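Local coordinates for putative rhamnosidase (Streptomyces avermitilis, PDB 3W5M), which releases terminal alpha-L-rhamnose from citrus flavonoids such as naringin and rutin and from gum arabic, and binds L-rhamnose through a calcium-dependent carbohydrate-binding module, at residues R481-E493 with L501-L513. Residues are numbered along the deposited sequence; the frame is centred on the assembly and turned at random.
Sequences RIAKELPARKVTE and LDLGQNMVGSVRL
Glu485 and Arg512 form a two-pronged, end-on salt bridge: OE1 of Glu485 takes NH2 of Arg512 at 2.8 Å, and its OE2 takes NH1 at 2.9 Å. The oxygens lie in the guanidinium plane, but the carboxylate is turned 44° against it, and both donors approach well out of the carboxylate plane. NH1 also serves Glu562; a leucine at Arg512 would probably leave both acids without this shared positive mate. Leu486 swings its CG anti to the carbonyl carbon (chi1 -67°), which carries CD1 to 3.8 Å from CB of Met507, and CD1 touches CB of Gln505 as well. Water links the carbonyls of Pro487 and Leu503. Ala488 packs tightly, its CA 3.5 Å from CD2 of Leu503, while its methyl also meets Leu501. Beyond it, Arg489 N donates to Asp502 O at 2.7 Å, and CD of Arg489 lies 3.6 Å from CA of Gly504. Asp502 N returns a bond to Lys490 O at 3.0 Å. Val491 faces Leu501 in a non-hydrogen-bonded antiparallel pair, CG2 3.7 Å from CG. The Asp502 carboxylate, salt-bridged to Arg571, closes an Asx turn onto Gly504 N, where the chain leaves the hairpin of 480-493 and 498-503. In a mixed beta sheet, strand 480-493 runs between 498-503 and 587-594, and 510-515 lies beyond 587-594; Trp618 of helix 607-622 covers Leu486, Gln505 and Met507.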
loop_
_atom_site.group_PDB
_atom_site.type_symbol
_atom_site.label_atom_id
_atom_site.label_comp_id
_atom_site.label_asym_id
_atom_site.label_seq_id
_atom_site.Cartn_x
_atom_site.Cartn_y
_atom_site.Cartn_z
ATOM N N ARG A 481 -8.598 -2.672 -6.014
ATOM C CA ARG A 481 -9.993 -2.493 -6.473
ATOM C C ARG A 481 -10.835 -2.067 -5.289
ATOM O O ARG A 481 -10.416 -2.229 -4.154
ATOM C CB ARG A 481 -10.576 -3.791 -7.091
ATOM C CG ARG A 481 -9.821 -4.258 -8.339
ATOM C CD ARG A 481 -10.346 -5.598 -8.824
ATOM N NE ARG A 481 -9.547 -5.962 -9.973
ATOM C CZ ARG A 481 -9.308 -7.190 -10.379
ATOM N NH1 ARG A 481 -9.828 -8.231 -9.745
ATOM N NH2 ARG A 481 -8.537 -7.358 -11.434
ATOM N N ILE A 482 -12.002 -1.464 -5.553
ATOM C CA ILE A 482 -12.951 -1.140 -4.466
ATOM C C ILE A 482 -13.526 -2.449 -3.960
ATOM O O ILE A 482 -14.036 -3.266 -4.749
ATOM C CB ILE A 482 -14.069 -0.195 -4.973
ATOM C CG1 ILE A 482 -13.437 1.134 -5.401
ATOM C CG2 ILE A 482 -15.183 -0.002 -3.920
ATOM C CD1 ILE A 482 -14.362 2.015 -6.201
ATOM N N ALA A 483 -13.404 -2.689 -2.658
ATOM C CA ALA A 483 -13.855 -3.956 -2.090
ATOM C C ALA A 483 -15.195 -3.770 -1.402
ATOM O O ALA A 483 -15.944 -4.732 -1.230
ATOM C CB ALA A 483 -12.830 -4.473 -1.097
ATOM N N LYS A 484 -15.473 -2.546 -0.966
ATOM C CA LYS A 484 -16.755 -2.226 -0.284
ATOM C C LYS A 484 -16.940 -0.739 -0.114
ATOM O O LYS A 484 -15.986 0.037 -0.247
ATOM C CB LYS A 484 -16.926 -2.944 1.059
ATOM C CG LYS A 484 -15.823 -2.758 2.060
ATOM C CD LYS A 484 -16.156 -3.536 3.332
ATOM C CE LYS A 484 -17.039 -2.720 4.244
ATOM N NZ LYS A 484 -18.103 -3.573 4.828
ATOM N N GLU A 485 -18.194 -0.349 0.127
ATOM C CA GLU A 485 -18.539 1.044 0.363
ATOM C C GLU A 485 -18.971 1.206 1.827
ATOM O O GLU A 485 -19.551 0.275 2.392
ATOM C CB GLU A 485 -19.646 1.478 -0.597
ATOM C CG GLU A 485 -19.185 1.495 -2.050
ATOM C CD GLU A 485 -20.203 2.100 -3.007
ATOM O OE1 GLU A 485 -21.388 2.294 -2.618
ATOM O OE2 GLU A 485 -19.818 2.385 -4.163
ATOM N N LEU A 486 -18.653 2.347 2.432
ATOM C CA LEU A 486 -19.077 2.681 3.793
ATOM C C LEU A 486 -19.915 3.946 3.771
ATOM O O LEU A 486 -19.368 5.035 3.643
ATOM C CB LEU A 486 -17.864 2.896 4.722
ATOM C CG LEU A 486 -16.950 1.704 5.064
ATOM C CD1 LEU A 486 -15.749 2.137 5.891
ATOM C CD2 LEU A 486 -17.723 0.596 5.785
ATOM N N PRO A 487 -21.249 3.819 3.917
ATOM C CA PRO A 487 -22.063 5.052 3.913
ATOM C C PRO A 487 -21.752 5.856 5.167
ATOM O O PRO A 487 -21.401 5.276 6.177
ATOM C CB PRO A 487 -23.513 4.532 3.962
ATOM C CG PRO A 487 -23.445 3.091 3.594
ATOM C CD PRO A 487 -22.076 2.601 4.000
ATOM N N ALA A 488 -21.855 7.176 5.110
ATOM C CA ALA A 488 -21.663 7.997 6.290
ATOM C C ALA A 488 -22.727 7.591 7.309
ATOM O O ALA A 488 -23.866 7.316 6.929
ATOM C CB ALA A 488 -21.780 9.455 5.941
ATOM N N ARG A 489 -22.338 7.503 8.578
ATOM C CA ARG A 489 -23.216 7.001 9.628
ATOM C C ARG A 489 -23.887 8.139 10.371
ATOM O O ARG A 489 -24.924 7.939 11.004
ATOM C CB ARG A 489 -22.422 6.140 10.608
ATOM C CG ARG A 489 -21.867 4.873 9.987
ATOM C CD ARG A 489 -21.068 4.057 10.996
ATOM N NE ARG A 489 -21.858 3.288 11.978
ATOM C CZ ARG A 489 -23.060 2.731 11.776
ATOM N NH1 ARG A 489 -23.689 2.822 10.600
ATOM N NH2 ARG A 489 -23.638 2.071 12.768
ATOM N N LYS A 490 -23.281 9.324 10.312
ATOM C CA LYS A 490 -23.848 10.552 10.878
ATOM C C LYS A 490 -23.143 11.796 10.343
ATOM O O LYS A 490 -21.997 11.737 9.868
ATOM C CB LYS A 490 -23.779 10.557 12.410
ATOM C CG LYS A 490 -22.377 10.681 12.967
ATOM C CD LYS A 490 -22.416 11.125 14.416
ATOM C CE LYS A 490 -21.065 10.884 15.051
ATOM N NZ LYS A 490 -20.927 11.475 16.409
ATOM N N VAL A 491 -23.847 12.919 10.451
ATOM C CA VAL A 491 -23.380 14.231 10.031
ATOM C C VAL A 491 -23.435 15.140 11.252
ATOM O O VAL A 491 -24.466 15.218 11.932
ATOM C CB VAL A 491 -24.298 14.800 8.921
ATOM C CG1 VAL A 491 -23.840 16.184 8.481
ATOM C CG2 VAL A 491 -24.337 13.864 7.734
ATOM N N THR A 492 -22.326 15.793 11.564
ATOM C CA THR A 492 -22.326 16.825 12.586
ATOM C C THR A 492 -21.945 18.156 11.934
ATOM O O THR A 492 -21.429 18.184 10.819
ATOM C CB THR A 492 -21.367 16.522 13.765
ATOM O OG1 THR A 492 -20.010 16.498 13.310
ATOM C CG2 THR A 492 -21.690 15.206 14.411
ATOM N N GLU A 493 -22.226 19.253 12.626
ATOM C CA GLU A 493 -21.803 20.577 12.192
ATOM C C GLU A 493 -21.139 21.265 13.372
ATOM O O GLU A 493 -21.804 22.032 14.089
ATOM C CB GLU A 493 -23.010 21.389 11.678
ATOM C CG GLU A 493 -22.624 22.755 11.116
ATOM C CD GLU A 493 -23.813 23.598 10.618
ATOM O OE1 GLU A 493 -24.988 23.152 10.700
ATOM O OE2 GLU A 493 -23.559 24.725 10.129
ATOM N N LEU A 501 -18.549 14.242 8.625
ATOM C CA LEU A 501 -19.310 13.023 8.418
ATOM C C LEU A 501 -18.461 11.851 8.883
ATOM O O LEU A 501 -17.275 11.755 8.529
ATOM C CB LEU A 501 -19.754 12.859 6.954
ATOM C CG LEU A 501 -20.868 13.775 6.409
ATOM C CD1 LEU A 501 -20.359 15.181 6.157
ATOM C CD2 LEU A 501 -21.548 13.210 5.169
ATOM N N ASP A 502 -19.065 11.002 9.705
ATOM C CA ASP A 502 -18.396 9.865 10.330
ATOM C C ASP A 502 -18.763 8.603 9.586
ATOM O O ASP A 502 -19.936 8.259 9.472
ATOM C CB ASP A 502 -18.839 9.740 11.778
ATOM C CG ASP A 502 -18.131 8.621 12.532
ATOM O OD1 ASP A 502 -17.287 7.894 11.970
ATOM O OD2 ASP A 502 -18.406 8.497 13.742
ATOM N N LEU A 503 -17.740 7.926 9.057
ATOM C CA LEU A 503 -17.931 6.686 8.332
ATOM C C LEU A 503 -17.897 5.470 9.286
ATOM O O LEU A 503 -18.215 4.357 8.879
ATOM C CB LEU A 503 -16.865 6.548 7.221
ATOM C CG LEU A 503 -16.859 7.547 6.058
ATOM C CD1 LEU A 503 -16.040 7.004 4.906
ATOM C CD2 LEU A 503 -18.262 7.862 5.568
ATOM N N GLY A 504 -17.491 5.707 10.531
ATOM C CA GLY A 504 -17.595 4.705 11.604
ATOM C C GLY A 504 -16.436 3.734 11.608
ATOM O O GLY A 504 -16.323 2.882 12.513
ATOM N N GLN A 505 -15.572 3.855 10.603
ATOM C CA GLN A 505 -14.428 2.928 10.465
ATOM C C GLN A 505 -13.284 3.705 9.837
ATOM O O GLN A 505 -13.514 4.428 8.878
ATOM C CB GLN A 505 -14.814 1.724 9.573
ATOM C CG GLN A 505 -13.613 0.845 9.136
ATOM C CD GLN A 505 -12.921 0.104 10.292
ATOM O OE1 GLN A 505 -13.569 -0.628 11.044
ATOM N NE2 GLN A 505 -11.609 0.309 10.446
ATOM N N ASN A 506 -12.063 3.558 10.356
ATOM C CA ASN A 506 -10.904 4.198 9.760
ATOM C C ASN A 506 -10.536 3.362 8.523
ATOM O O ASN A 506 -10.028 2.249 8.661
ATOM C CB ASN A 506 -9.732 4.227 10.764
ATOM C CG ASN A 506 -8.576 5.140 10.340
ATOM O OD1 ASN A 506 -8.679 5.961 9.416
ATOM N ND2 ASN A 506 -7.432 4.978 11.029
ATOM N N MET A 507 -10.779 3.923 7.327
ATOM C CA MET A 507 -10.701 3.188 6.073
ATOM C C MET A 507 -9.674 3.839 5.139
ATOM O O MET A 507 -9.107 4.926 5.427
ATOM C CB MET A 507 -12.083 3.165 5.382
ATOM C CG MET A 507 -12.595 4.562 5.068
ATOM S SD MET A 507 -13.682 4.587 3.607
ATOM C CE MET A 507 -12.450 4.609 2.283
ATOM N N VAL A 508 -9.396 3.167 4.021
ATOM C CA VAL A 508 -8.440 3.698 3.053
ATOM C C VAL A 508 -9.060 3.640 1.682
ATOM O O VAL A 508 -9.579 2.586 1.277
ATOM C CB VAL A 508 -7.106 2.915 3.060
ATOM C CG1 VAL A 508 -6.116 3.502 2.054
ATOM C CG2 VAL A 508 -6.501 2.927 4.450
ATOM N N GLY A 509 -8.955 4.751 0.956
ATOM C CA GLY A 509 -9.630 4.878 -0.354
ATOM C C GLY A 509 -10.033 6.318 -0.557
ATOM O O GLY A 509 -9.257 7.242 -0.270
ATOM N N SER A 510 -11.236 6.542 -1.083
ATOM C CA SER A 510 -11.677 7.923 -1.290
ATOM C C SER A 510 -13.213 7.902 -1.319
ATOM O O SER A 510 -13.809 6.842 -1.298
ATOM C CB SER A 510 -11.090 8.510 -2.603
ATOM O OG SER A 510 -11.436 7.721 -3.726
ATOM N N VAL A 511 -13.852 9.058 -1.383
ATOM C CA VAL A 511 -15.295 9.080 -1.232
ATOM C C VAL A 511 -16.021 9.216 -2.573
ATOM O O VAL A 511 -15.421 9.527 -3.585
ATOM C CB VAL A 511 -15.738 10.178 -0.234
ATOM C CG1 VAL A 511 -14.857 10.146 0.993
ATOM C CG2 VAL A 511 -15.750 11.555 -0.879
ATOM N N ARG A 512 -17.304 8.930 -2.568
ATOM C CA ARG A 512 -18.210 9.429 -3.600
ATOM C C ARG A 512 -18.981 10.563 -2.961
ATOM O O ARG A 512 -19.575 10.384 -1.872
ATOM C CB ARG A 512 -19.181 8.329 -4.023
ATOM C CG ARG A 512 -20.288 8.855 -4.944
ATOM C CD ARG A 512 -21.026 7.740 -5.668
ATOM N NE ARG A 512 -21.716 6.857 -4.735
ATOM C CZ ARG A 512 -21.296 5.635 -4.423
ATOM N NH1 ARG A 512 -20.193 5.139 -4.974
ATOM N NH2 ARG A 512 -21.985 4.916 -3.554
ATOM N N LEU A 513 -18.973 11.713 -3.634
ATOM C CA LEU A 513 -19.706 12.902 -3.213
ATOM C C LEU A 513 -20.904 13.036 -4.138
ATOM O O LEU A 513 -20.731 12.960 -5.375
ATOM C CB LEU A 513 -18.806 14.118 -3.359
ATOM C CG LEU A 513 -19.391 15.503 -3.131
ATOM C CD1 LEU A 513 -19.820 15.698 -1.663
ATOM C CD2 LEU A 513 -18.418 16.577 -3.588
HETATM O O HOH W 1 -20.205 3.144 7.304
#